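PDB 3OJO: Cap5O from Staphylococcus aureus, which is an NAD-binding UDP-N-acetyl-mannosamine dehydrogenase that takes part in the biosynthesis of capsular polysaccharide. Local coordinates for residues B[88-93]-B[126-131]; B[107-112]-B[138-143]; B[158-163]-B[176-181]. All coordinates share one frame; numbering follows the deposited sequence.

Interaction 1: B[88-93]-B[126-131]; sequences IIAVPT and IVESTI. With NAD (nicotinamide-adenine-dinucleotide), chain J.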
loop_
_atom_site.group_PDB
_atom_site.type_symbol
_atom_site.label_atom_id
_atom_site.label_comp_id
_atom_site.label_asym_id
_atom_site.label_seq_id
_atom_site.Cartn_x
_atom_site.Cartn_y
_atom_site.Cartn_z
ATOM N N ILE B 88 24.042 -10.196 22.751
ATOM C CA ILE B 88 23.346 -9.639 21.601
ATOM C C ILE B 88 23.551 -10.566 20.395
ATOM O O ILE B 88 24.688 -10.742 19.952
ATOM C CB ILE B 88 23.747 -8.164 21.283
ATOM C CG1 ILE B 88 23.430 -7.227 22.466
ATOM C CG2 ILE B 88 23.045 -7.701 19.995
ATOM C CD1 ILE B 88 23.861 -5.823 22.340
ATOM N N ILE B 89 22.450 -11.131 19.857
ATOM C CA ILE B 89 22.502 -11.959 18.653
ATOM C C ILE B 89 22.256 -11.027 17.457
ATOM O O ILE B 89 21.187 -10.405 17.358
ATOM C CB ILE B 89 21.526 -13.156 18.724
ATOM C CG1 ILE B 89 21.940 -14.114 19.867
ATOM C CG2 ILE B 89 21.425 -13.891 17.374
ATOM C CD1 ILE B 89 20.806 -14.817 20.552
ATOM N N ALA B 90 23.266 -10.921 16.582
ATOM C CA ALA B 90 23.274 -10.091 15.373
ATOM C C ALA B 90 23.779 -10.919 14.175
ATOM O O ALA B 90 24.532 -10.414 13.338
ATOM C CB ALA B 90 24.164 -8.880 15.586
ATOM N N VAL B 91 23.357 -12.196 14.105
ATOM C CA VAL B 91 23.701 -13.138 13.036
ATOM C C VAL B 91 22.735 -12.911 11.834
ATOM O O VAL B 91 21.727 -12.213 12.012
ATOM C CB VAL B 91 23.716 -14.617 13.533
ATOM C CG1 VAL B 91 24.676 -14.807 14.703
ATOM C CG2 VAL B 91 22.315 -15.089 13.900
ATOM N N PRO B 92 22.978 -13.462 10.619
ATOM C CA PRO B 92 22.023 -13.215 9.529
ATOM C C PRO B 92 20.762 -14.076 9.588
ATOM O O PRO B 92 20.723 -15.129 10.233
ATOM C CB PRO B 92 22.840 -13.492 8.255
ATOM C CG PRO B 92 24.175 -14.014 8.723
ATOM C CD PRO B 92 24.092 -14.316 10.172
ATOM N N THR B 93 19.711 -13.598 8.935
ATOM C CA THR B 93 18.439 -14.319 8.822
ATOM C C THR B 93 18.206 -14.494 7.338
ATOM O O THR B 93 17.586 -13.639 6.711
ATOM C CB THR B 93 17.301 -13.655 9.587
ATOM O OG1 THR B 93 17.128 -12.363 9.060
ATOM C CG2 THR B 93 17.577 -13.577 11.057
ATOM N N ILE B 126 19.435 -10.175 23.905
ATOM C CA ILE B 126 18.870 -9.265 22.918
ATOM C C ILE B 126 19.053 -9.898 21.557
ATOM O O ILE B 126 20.153 -10.337 21.227
ATOM C CB ILE B 126 19.450 -7.836 22.963
ATOM C CG1 ILE B 126 19.317 -7.215 24.374
ATOM C CG2 ILE B 126 18.775 -6.939 21.892
ATOM C CD1 ILE B 126 20.254 -6.050 24.629
ATOM N N VAL B 127 17.965 -9.990 20.791
ATOM C CA VAL B 127 18.016 -10.490 19.430
ATOM C C VAL B 127 17.840 -9.257 18.539
ATOM O O VAL B 127 16.785 -8.615 18.574
ATOM C CB VAL B 127 16.999 -11.623 19.187
ATOM C CG1 VAL B 127 17.069 -12.133 17.754
ATOM C CG2 VAL B 127 17.242 -12.773 20.156
ATOM N N GLU B 128 18.934 -8.843 17.859
ATOM C CA GLU B 128 18.940 -7.676 16.968
ATOM C C GLU B 128 18.597 -8.060 15.518
ATOM O O GLU B 128 18.190 -7.207 14.739
ATOM C CB GLU B 128 20.282 -6.948 17.022
ATOM C CG GLU B 128 20.366 -5.884 18.101
ATOM C CD GLU B 128 21.592 -4.984 18.032
ATOM O OE1 GLU B 128 22.458 -5.209 17.151
ATOM O OE2 GLU B 128 21.692 -4.059 18.873
ATOM N N SER B 129 18.758 -9.334 15.174
ATOM C CA SER B 129 18.479 -9.932 13.871
ATOM C C SER B 129 16.983 -9.885 13.559
ATOM O O SER B 129 16.153 -9.875 14.475
ATOM C CB SER B 129 18.924 -11.397 13.882
ATOM O OG SER B 129 20.284 -11.519 14.253
ATOM N N THR B 130 16.638 -9.914 12.275
ATOM C CA THR B 130 15.240 -9.912 11.860
ATOM C C THR B 130 14.620 -11.231 12.210
ATOM O O THR B 130 15.163 -12.276 11.845
ATOM C CB THR B 130 15.114 -9.554 10.382
ATOM O OG1 THR B 130 15.645 -8.234 10.236
ATOM C CG2 THR B 130 13.663 -9.595 9.895
ATOM N N ILE B 131 13.514 -11.207 12.962
ATOM C CA ILE B 131 12.850 -12.444 13.355
ATOM C C ILE B 131 11.374 -12.438 13.038
ATOM O O ILE B 131 10.729 -11.385 13.125
ATOM C CB ILE B 131 13.173 -12.859 14.810
ATOM C CG1 ILE B 131 12.696 -11.808 15.818
ATOM C CG2 ILE B 131 14.660 -13.242 14.973
ATOM C CD1 ILE B 131 13.016 -12.107 17.217
HETATM P PA NAD J . 26.310 -10.113 7.906
HETATM O O1A NAD J . 26.297 -11.271 6.987
HETATM O O2A NAD J . 27.084 -8.982 7.353
HETATM O O5B NAD J . 26.948 -10.579 9.307
HETATM C C5B NAD J . 26.599 -11.794 9.914
HETATM C C4B NAD J . 27.830 -12.318 10.615
HETATM O O4B NAD J . 27.444 -13.247 11.605
HETATM C C3B NAD J . 28.813 -13.016 9.666
HETATM O O3B NAD J . 30.133 -12.555 9.934
HETATM C C2B NAD J . 28.716 -14.474 10.099
HETATM O O2B NAD J . 29.912 -15.202 9.911
HETATM C C1B NAD J . 28.334 -14.354 11.564
HETATM N N9A NAD J . 27.659 -15.572 12.038
HETATM C C8A NAD J . 26.744 -16.323 11.333
HETATM N N7A NAD J . 26.264 -17.294 12.141
HETATM C C5A NAD J . 26.872 -17.170 13.347
HETATM C C6A NAD J . 26.765 -17.914 14.523
HETATM N N6A NAD J . 25.923 -18.953 14.550
HETATM N N1A NAD J . 27.525 -17.550 15.632
HETATM C C2A NAD J . 28.370 -16.454 15.576
HETATM N N3A NAD J . 28.474 -15.724 14.408
HETATM C C4A NAD J . 27.738 -16.077 13.311
HETATM O O3 NAD J . 24.779 -9.713 8.249
HETATM P PN NAD J . 24.333 -8.268 8.787
HETATM O O1N NAD J . 24.191 -7.376 7.609
HETATM O O2N NAD J . 25.196 -7.874 9.929
HETATM O O5D NAD J . 22.860 -8.534 9.311
HETATM C C5D NAD J . 22.545 -9.660 10.088
HETATM C C4D NAD J . 21.026 -9.732 10.203
HETATM O O4D NAD J . 20.524 -8.563 10.831
HETATM C C3D NAD J . 20.297 -9.737 8.858
HETATM O O3D NAD J . 20.328 -10.950 8.130
HETATM C C2D NAD J . 18.910 -9.367 9.320
HETATM O O2D NAD J . 18.395 -10.424 10.088
HETATM C C1D NAD J . 19.231 -8.268 10.321
HETATM N N1N NAD J . 19.155 -6.980 9.595
HETATM C C2N NAD J . 20.267 -6.376 9.051
HETATM C C3N NAD J . 20.130 -5.172 8.343
HETATM C C7N NAD J . 21.321 -4.281 8.124
HETATM O O7N NAD J . 21.162 -2.898 8.376
HETATM N N7N NAD J . 22.473 -4.799 7.677
HETATM C C4N NAD J . 18.857 -4.612 8.163
HETATM C C5N NAD J . 17.730 -5.247 8.681
HETATM C C6N NAD J . 17.903 -6.443 9.382
#
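Ile89 and Val127 pair side by side in two neighbouring parallel strands, 86-89 and 124-127, which with helix 106-115 between them form a beta-alpha-beta unit of the Rossmann-type NAD-binding domain.

Backbone bonds hold the strand ends together. Ile89 N donates to Ile126 O at 2.8 Å, and Ile89 O receives Glu128 N, also at 2.8 Å, with a weak bond from Ser129 N to the same oxygen. Beyond this point both chains leave the sheet as loops.

Apolar packing occupies both faces. Ile88 CG1 lies 4.0 Å from Ile126 CD1, the two branched chains pointing the same way; on the other face Ile89 CD1 meets Val127 CG2, and Ile89 also touches helix 106-115. Beta-branched residues suit such places because they fill space close to an extended backbone. Ile88 CG2 meets Glu128 along the length of its chain, coming within 3.7 Å of Glu128 CD, while the carboxylate oxygen OE2 is bonded to Tyr195 of helix 185-195.

A side-chain hydrogen bond ties the two loops. With Ser129 OG turned beside its own backbone N (chi1 -55°), the hydroxyl donates to Val91 O at 2.8 Å, approaching 16° off the carbonyl plane. Serine is small enough to fit between the loops while still supplying this donor.

Cofactor contacts complete the arrangement, for the loops after the strands hold NAD. Val91 CG1 packs 3.5 Å from C5A of the adenine, a fitting place for a small apolar branch. Thr93 uses backbone and side chain alike on the nicotinamide ribose of NAD: its N donates to O3D at 2.8 Å, and its OG1 is bonded to O2D. That same O2D accepts Thr130 N at 2.9 Å, with an N-H...O angle of 163°.

Interaction 2: B[107-112]-B[138-143]; sequences LVMRAL and DFVKPV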
loop_
_atom_site.group_PDB
_atom_site.type_symbol
_atom_site.label_atom_id
_atom_site.label_comp_id
_atom_site.label_asym_id
_atom_site.label_seq_id
_atom_site.Cartn_x
_atom_site.Cartn_y
_atom_site.Cartn_z
ATOM N N LEU B 107 20.077 -19.543 11.998
ATOM C CA LEU B 107 21.361 -19.027 12.497
ATOM C C LEU B 107 21.203 -18.379 13.863
ATOM O O LEU B 107 22.122 -18.435 14.681
ATOM C CB LEU B 107 22.091 -18.112 11.500
ATOM C CG LEU B 107 22.157 -18.560 10.019
ATOM C CD1 LEU B 107 23.045 -17.648 9.233
ATOM C CD2 LEU B 107 22.716 -19.936 9.870
ATOM N N VAL B 108 20.013 -17.810 14.121
ATOM C CA VAL B 108 19.625 -17.209 15.401
ATOM C C VAL B 108 19.489 -18.312 16.479
ATOM O O VAL B 108 19.865 -18.108 17.622
ATOM C CB VAL B 108 18.312 -16.400 15.254
ATOM C CG1 VAL B 108 17.936 -15.725 16.566
ATOM C CG2 VAL B 108 18.421 -15.380 14.140
ATOM N N MET B 109 18.931 -19.456 16.109
ATOM C CA MET B 109 18.750 -20.577 17.014
ATOM C C MET B 109 20.086 -21.289 17.272
ATOM O O MET B 109 20.388 -21.620 18.418
ATOM C CB MET B 109 17.623 -21.497 16.538
ATOM C CG MET B 109 16.241 -20.826 16.549
ATOM S SD MET B 109 15.801 -20.032 18.117
ATOM C CE MET B 109 15.146 -18.623 17.560
ATOM N N ARG B 110 20.934 -21.413 16.231
ATOM C CA ARG B 110 22.291 -21.957 16.361
ATOM C C ARG B 110 23.092 -21.050 17.293
ATOM O O ARG B 110 23.749 -21.555 18.197
ATOM C CB ARG B 110 22.974 -22.019 14.989
ATOM C CG ARG B 110 23.269 -23.414 14.508
ATOM C CD ARG B 110 23.688 -23.430 13.047
ATOM N NE ARG B 110 22.549 -23.648 12.151
ATOM C CZ ARG B 110 22.590 -23.492 10.830
ATOM N NH1 ARG B 110 23.707 -23.094 10.236
ATOM N NH2 ARG B 110 21.509 -23.719 10.096
ATOM N N ALA B 111 22.991 -19.704 17.090
ATOM C CA ALA B 111 23.629 -18.686 17.914
ATOM C C ALA B 111 23.086 -18.708 19.340
ATOM O O ALA B 111 23.842 -18.438 20.276
ATOM C CB ALA B 111 23.432 -17.309 17.306
ATOM N N LEU B 112 21.773 -19.018 19.512
ATOM C CA LEU B 112 21.174 -19.135 20.839
ATOM C C LEU B 112 21.792 -20.328 21.582
ATOM O O LEU B 112 22.164 -20.174 22.747
ATOM C CB LEU B 112 19.635 -19.203 20.803
ATOM C CG LEU B 112 18.898 -19.173 22.183
ATOM C CD1 LEU B 112 19.196 -17.896 22.984
ATOM C CD2 LEU B 112 17.397 -19.379 22.020
ATOM N N ASP B 138 7.567 -18.070 21.316
ATOM C CA ASP B 138 7.376 -19.489 20.987
ATOM C C ASP B 138 8.626 -20.314 20.699
ATOM O O ASP B 138 8.533 -21.548 20.670
ATOM C CB ASP B 138 6.368 -19.653 19.824
ATOM C CG ASP B 138 4.983 -19.070 20.026
ATOM O OD1 ASP B 138 4.678 -18.623 21.166
ATOM O OD2 ASP B 138 4.197 -19.064 19.048
ATOM N N PHE B 139 9.778 -19.655 20.450
ATOM C CA PHE B 139 11.020 -20.343 20.094
ATOM C C PHE B 139 12.169 -20.059 21.045
ATOM O O PHE B 139 12.880 -20.993 21.416
ATOM C CB PHE B 139 11.438 -20.021 18.650
ATOM C CG PHE B 139 10.549 -20.567 17.555
ATOM C CD1 PHE B 139 9.298 -20.009 17.307
ATOM C CD2 PHE B 139 11.000 -21.579 16.711
ATOM C CE1 PHE B 139 8.489 -20.495 16.280
ATOM C CE2 PHE B 139 10.195 -22.058 15.673
ATOM C CZ PHE B 139 8.945 -21.512 15.464
ATOM N N VAL B 140 12.375 -18.786 21.426
ATOM C CA VAL B 140 13.465 -18.399 22.327
ATOM C C VAL B 140 13.091 -18.761 23.773
ATOM O O VAL B 140 13.827 -19.518 24.412
ATOM C CB VAL B 140 13.931 -16.917 22.124
ATOM C CG1 VAL B 140 15.028 -16.528 23.105
ATOM C CG2 VAL B 140 14.409 -16.688 20.695
ATOM N N LYS B 141 11.923 -18.282 24.249
ATOM C CA LYS B 141 11.381 -18.520 25.593
ATOM C C LYS B 141 11.332 -20.027 25.997
ATOM O O LYS B 141 11.934 -20.357 27.023
ATOM C CB LYS B 141 10.035 -17.797 25.760
ATOM C CG LYS B 141 9.421 -17.786 27.145
ATOM C CD LYS B 141 8.042 -17.149 27.065
ATOM C CE LYS B 141 7.112 -17.630 28.141
ATOM N NZ LYS B 141 5.710 -17.260 27.836
ATOM N N PRO B 142 10.741 -20.959 25.194
ATOM C CA PRO B 142 10.745 -22.392 25.576
ATOM C C PRO B 142 12.116 -23.037 25.763
ATOM O O PRO B 142 12.269 -23.903 26.623
ATOM C CB PRO B 142 10.015 -23.064 24.420
ATOM C CG PRO B 142 9.145 -21.998 23.883
ATOM C CD PRO B 142 9.984 -20.767 23.944
ATOM N N VAL B 143 13.100 -22.627 24.958
ATOM C CA VAL B 143 14.475 -23.122 25.019
ATOM C C VAL B 143 15.112 -22.686 26.353
ATOM O O VAL B 143 15.751 -23.498 27.028
ATOM C CB VAL B 143 15.288 -22.662 23.775
ATOM C CG1 VAL B 143 16.782 -22.921 23.939
ATOM C CG2 VAL B 143 14.768 -23.337 22.510
#
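Leu112 CD2 fits against Val140 CG1 at 3.9 Å, and this is the close-packed part of the contact. Leu112 reaches across because its CG is anti to the backbone N (chi1 -174°), which throws the branched end outward over the gap between the helices. Leucine is long enough to span that gap, and Val140, beta-branched and compact, turns a methyl to each of its two partners.

The second of these is Met109. Its chain bends at chi2 (-52°), and CE arrives 3.8 Å from Val140 CG2, so that the two methyls of Val140 are shared between Leu112 and Met109. An unbranched, flexible methionine suits the place, since its start does not point straight at the partner helix.

These residues join helices 106-115 and 135-145, consecutive connections of the Rossmann fold that lie on the same side of its parallel strands. They run nearly alongside one another, the axes of the segments 14° apart and 11.4 Å at closest approach. On the sheet side Val140 packs on Leu157 of strand 156-159, and Val108 and Ala111 on Ile89 of strand 86-89.

Toward solvent the contact thins out. Val143, one helical turn on from Val140 and partly exposed, meets Leu112 CD2 through its CG1 at 4.1 Å. Phe139 gives Met109 CE its CB, 4.1 Å away, while the exposed ring leads off from helix 106-115 and the residue touches Ile105. Helix 135-145 is itself irregular here, with a wide pi-type turn at 138-140 and a kink at exposed Pro142, whose nitrogen has no hydrogen to donate to the preceding turn.

Interaction 3: B[158-163]-B[176-181]; sequences VHCPER and NNRIIG. With PDC (pyridine-2,6-dicarboxylic acid), chain K; PDC (pyridine-2,6-dicarboxylic acid), chain L; NAD (nicotinamide-adenine-dinucleotide), chain J.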
loop_
_atom_site.group_PDB
_atom_site.type_symbol
_atom_site.label_atom_id
_atom_site.label_comp_id
_atom_site.label_asym_id
_atom_site.label_seq_id
_atom_site.Cartn_x
_atom_site.Cartn_y
_atom_site.Cartn_z
ATOM N N VAL B 158 14.856 -9.635 25.137
ATOM C CA VAL B 158 14.560 -8.425 24.359
ATOM C C VAL B 158 14.772 -8.665 22.850
ATOM O O VAL B 158 15.794 -9.222 22.455
ATOM C CB VAL B 158 15.445 -7.220 24.801
ATOM C CG1 VAL B 158 15.102 -5.939 24.023
ATOM C CG2 VAL B 158 15.388 -6.978 26.304
ATOM N N HIS B 159 13.822 -8.205 22.016
ATOM C CA HIS B 159 13.980 -8.127 20.580
ATOM C C HIS B 159 14.092 -6.651 20.305
ATOM O O HIS B 159 13.155 -5.903 20.576
ATOM C CB HIS B 159 12.814 -8.710 19.768
ATOM C CG HIS B 159 12.979 -8.520 18.272
ATOM N ND1 HIS B 159 14.145 -8.893 17.613
ATOM C CD2 HIS B 159 12.116 -8.009 17.358
ATOM C CE1 HIS B 159 13.961 -8.569 16.345
ATOM N NE2 HIS B 159 12.753 -8.048 16.142
ATOM N N CYS B 160 15.258 -6.212 19.851
ATOM C CA CYS B 160 15.450 -4.844 19.426
ATOM C C CYS B 160 15.949 -4.901 17.976
ATOM O O CYS B 160 17.111 -5.216 17.733
ATOM C CB CYS B 160 16.396 -4.064 20.326
ATOM S SG CYS B 160 16.810 -2.433 19.659
ATOM N N PRO B 161 15.061 -4.675 16.998
ATOM C CA PRO B 161 15.475 -4.760 15.595
ATOM C C PRO B 161 16.506 -3.715 15.198
ATOM O O PRO B 161 16.327 -2.510 15.372
ATOM C CB PRO B 161 14.167 -4.625 14.802
ATOM C CG PRO B 161 13.087 -4.682 15.781
ATOM C CD PRO B 161 13.639 -4.312 17.115
ATOM N N GLU B 162 17.615 -4.220 14.692
ATOM C CA GLU B 162 18.717 -3.379 14.288
ATOM C C GLU B 162 18.752 -3.158 12.783
ATOM O O GLU B 162 18.683 -4.108 11.995
ATOM C CB GLU B 162 20.047 -3.904 14.857
ATOM C CG GLU B 162 21.153 -2.874 14.910
ATOM C CD GLU B 162 20.903 -1.695 15.815
ATOM O OE1 GLU B 162 21.503 -1.658 16.913
ATOM O OE2 GLU B 162 20.182 -0.763 15.387
ATOM N N ARG B 163 18.832 -1.890 12.397
ATOM C CA ARG B 163 18.869 -1.484 11.006
ATOM C C ARG B 163 19.880 -0.367 10.915
ATOM O O ARG B 163 19.700 0.679 11.546
ATOM C CB ARG B 163 17.471 -1.046 10.554
ATOM C CG ARG B 163 17.380 -0.709 9.072
ATOM C CD ARG B 163 15.950 -0.464 8.623
ATOM N NE ARG B 163 15.280 0.567 9.419
ATOM C CZ ARG B 163 13.972 0.612 9.648
ATOM N NH1 ARG B 163 13.167 -0.312 9.129
ATOM N NH2 ARG B 163 13.456 1.582 10.390
ATOM N N ASN B 176 19.169 7.195 16.172
ATOM C CA ASN B 176 17.920 6.579 15.747
ATOM C C ASN B 176 17.052 6.212 16.929
ATOM O O ASN B 176 17.560 5.755 17.958
ATOM C CB ASN B 176 18.186 5.282 14.962
ATOM C CG ASN B 176 18.323 5.415 13.475
ATOM O OD1 ASN B 176 18.503 6.506 12.922
ATOM N ND2 ASN B 176 18.241 4.282 12.795
ATOM N N ASN B 177 15.728 6.323 16.735
ATOM C CA ASN B 177 14.727 5.870 17.684
ATOM C C ASN B 177 14.781 4.346 17.645
ATOM O O ASN B 177 15.048 3.748 16.603
ATOM C CB ASN B 177 13.343 6.382 17.331
ATOM C CG ASN B 177 13.170 7.872 17.455
ATOM O OD1 ASN B 177 14.038 8.605 17.930
ATOM N ND2 ASN B 177 12.013 8.354 17.053
ATOM N N ARG B 178 14.603 3.728 18.790
ATOM C CA ARG B 178 14.794 2.314 18.940
ATOM C C ARG B 178 13.576 1.643 19.530
ATOM O O ARG B 178 13.003 2.151 20.493
ATOM C CB ARG B 178 15.995 2.146 19.870
ATOM C CG ARG B 178 16.774 0.888 19.643
ATOM C CD ARG B 178 18.083 0.918 20.394
ATOM N NE ARG B 178 19.176 1.390 19.544
ATOM C CZ ARG B 178 19.862 0.613 18.716
ATOM N NH1 ARG B 178 19.554 -0.674 18.593
ATOM N NH2 ARG B 178 20.854 1.117 17.993
ATOM N N ILE B 179 13.207 0.482 18.983
ATOM C CA ILE B 179 12.113 -0.317 19.494
ATOM C C ILE B 179 12.699 -1.360 20.469
ATOM O O ILE B 179 13.587 -2.127 20.090
ATOM C CB ILE B 179 11.286 -0.956 18.343
ATOM C CG1 ILE B 179 10.580 0.129 17.497
ATOM C CG2 ILE B 179 10.295 -1.994 18.877
ATOM C CD1 ILE B 179 9.981 -0.348 16.257
ATOM N N ILE B 180 12.209 -1.357 21.735
ATOM C CA ILE B 180 12.625 -2.301 22.769
ATOM C C ILE B 180 11.419 -3.199 22.996
ATOM O O ILE B 180 10.454 -2.768 23.635
ATOM C CB ILE B 180 13.092 -1.597 24.098
ATOM C CG1 ILE B 180 14.096 -0.407 23.878
ATOM C CG2 ILE B 180 13.555 -2.607 25.176
ATOM C CD1 ILE B 180 15.477 -0.730 23.376
ATOM N N GLY B 181 11.469 -4.410 22.433
ATOM C CA GLY B 181 10.415 -5.405 22.552
ATOM C C GLY B 181 10.753 -6.477 23.566
ATOM O O GLY B 181 11.419 -7.460 23.229
HETATM N N1 PDC K . 16.974 1.523 5.194
HETATM C C2 PDC K . 16.481 2.243 6.221
HETATM C C3 PDC K . 17.218 2.512 7.397
HETATM C C4 PDC K . 18.528 2.055 7.446
HETATM C C5 PDC K . 19.018 1.292 6.367
HETATM C C6 PDC K . 18.211 1.047 5.253
HETATM C C7 PDC K . 15.133 2.747 6.128
HETATM O O1 PDC K . 14.526 2.470 5.076
HETATM O O2 PDC K . 14.677 3.478 7.211
HETATM C C8 PDC K . 18.728 0.257 4.136
HETATM O O3 PDC K . 19.840 -0.208 4.131
HETATM O O4 PDC K . 17.956 0.027 3.099
HETATM N N1 PDC L . 12.440 0.512 4.441
HETATM C C2 PDC L . 11.499 1.149 3.736
HETATM C C3 PDC L . 10.183 0.720 3.896
HETATM C C4 PDC L . 9.974 -0.395 4.750
HETATM C C5 PDC L . 11.035 -0.996 5.451
HETATM C C6 PDC L . 12.283 -0.476 5.265
HETATM C C7 PDC L . 11.968 2.283 2.876
HETATM O O1 PDC L . 11.183 2.943 2.222
HETATM O O2 PDC L . 13.312 2.558 2.865
HETATM C C8 PDC L . 13.524 -0.931 5.917
HETATM O O3 PDC L . 13.537 -1.839 6.750
HETATM O O4 PDC L . 14.666 -0.289 5.584
HETATM P PA NAD J . 26.310 -10.113 7.906
HETATM O O1A NAD J . 26.297 -11.271 6.987
HETATM O O2A NAD J . 27.084 -8.982 7.353
HETATM O O5B NAD J . 26.948 -10.579 9.307
HETATM C C5B NAD J . 26.599 -11.794 9.914
HETATM C C4B NAD J . 27.830 -12.318 10.615
HETATM O O4B NAD J . 27.444 -13.247 11.605
HETATM C C3B NAD J . 28.813 -13.016 9.666
HETATM O O3B NAD J . 30.133 -12.555 9.934
HETATM C C2B NAD J . 28.716 -14.474 10.099
HETATM O O2B NAD J . 29.912 -15.202 9.911
HETATM C C1B NAD J . 28.334 -14.354 11.564
HETATM N N9A NAD J . 27.659 -15.572 12.038
HETATM C C8A NAD J . 26.744 -16.323 11.333
HETATM N N7A NAD J . 26.264 -17.294 12.141
HETATM C C5A NAD J . 26.872 -17.170 13.347
HETATM C C6A NAD J . 26.765 -17.914 14.523
HETATM N N6A NAD J . 25.923 -18.953 14.550
HETATM N N1A NAD J . 27.525 -17.550 15.632
HETATM C C2A NAD J . 28.370 -16.454 15.576
HETATM N N3A NAD J . 28.474 -15.724 14.408
HETATM C C4A NAD J . 27.738 -16.077 13.311
HETATM O O3 NAD J . 24.779 -9.713 8.249
HETATM P PN NAD J . 24.333 -8.268 8.787
HETATM O O1N NAD J . 24.191 -7.376 7.609
HETATM O O2N NAD J . 25.196 -7.874 9.929
HETATM O O5D NAD J . 22.860 -8.534 9.311
HETATM C C5D NAD J . 22.545 -9.660 10.088
HETATM C C4D NAD J . 21.026 -9.732 10.203
HETATM O O4D NAD J . 20.524 -8.563 10.831
HETATM C C3D NAD J . 20.297 -9.737 8.858
HETATM O O3D NAD J . 20.328 -10.950 8.130
HETATM C C2D NAD J . 18.910 -9.367 9.320
HETATM O O2D NAD J . 18.395 -10.424 10.088
HETATM C C1D NAD J . 19.231 -8.268 10.321
HETATM N N1N NAD J . 19.155 -6.980 9.595
HETATM C C2N NAD J . 20.267 -6.376 9.051
HETATM C C3N NAD J . 20.130 -5.172 8.343
HETATM C C7N NAD J . 21.321 -4.281 8.124
HETATM O O7N NAD J . 21.162 -2.898 8.376
HETATM N N7N NAD J . 22.473 -4.799 7.677
HETATM C C4N NAD J . 18.857 -4.612 8.163
HETATM C C5N NAD J . 17.730 -5.247 8.681
HETATM C C6N NAD J . 17.903 -6.443 9.382
#
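Arg178 reaches from strand 178-182 past Cys160 to grip Glu162 in the loop after strand 156-159. From CB the chain sets out with CG anti to the backbone N (chi1 -151°), alongside the opposing segment; CG passes 3.3 Å from Cys160 SG, with CD also beside the sulfur. A turn about the CG-CD bond (chi3 -95°) then swings NE and the guanidinium edge toward its partners. NH1 donates in plane to Cys160 SG at 3.4 Å and to Glu162 OE1 at 2.8 Å; NH2 adds a bond to the same OE1 at 3.0 Å. In this salt bridge NH2 meets the syn lone pair and NH1 comes from above the carboxylate plane. Arginine suits the place because its flat end offers several N-H groups in one plane; NH2 also serves Leu173 O.

Backbone Glu162 O lies 3.6 Å from NAD C6N, so this residue also lines the cofactor pocket; Arg163 NH1 donates to PDC (chain L) O3 and forms a salt bridge with Glu218. Farther along the strands, His159 and Gly181 form an antiparallel hydrogen-bonded pair. Tyr195 of helix 185-195 packs on Cys160, Arg178 and Ile180, whereas Ile179 touches helix 208-238 and strand 203-207.

All three interactions lie in the NAD-binding domain. Interactions 1 and 3 sit about 11 Å apart, centre to centre, in one mixed sheet where strands 124-127 and 156-159 are neighbours; Val127 O and His159 ND1, probably hydrogen-bonded, join them. Interaction 2, its centre about 11 Å from that of interaction 1, joins helices 106-115 and 135-145 to each other in the layer that packs on the sheet, and Thr93 touches Val108. Along the chain the segments of interactions 1 and 2 alternate, as successive beta-alpha units require, and interaction 3 follows both, its centre about 18 Å from that of interaction 2. The loops after strands 86-89, 124-127 and 156-159 thus come together at NAD.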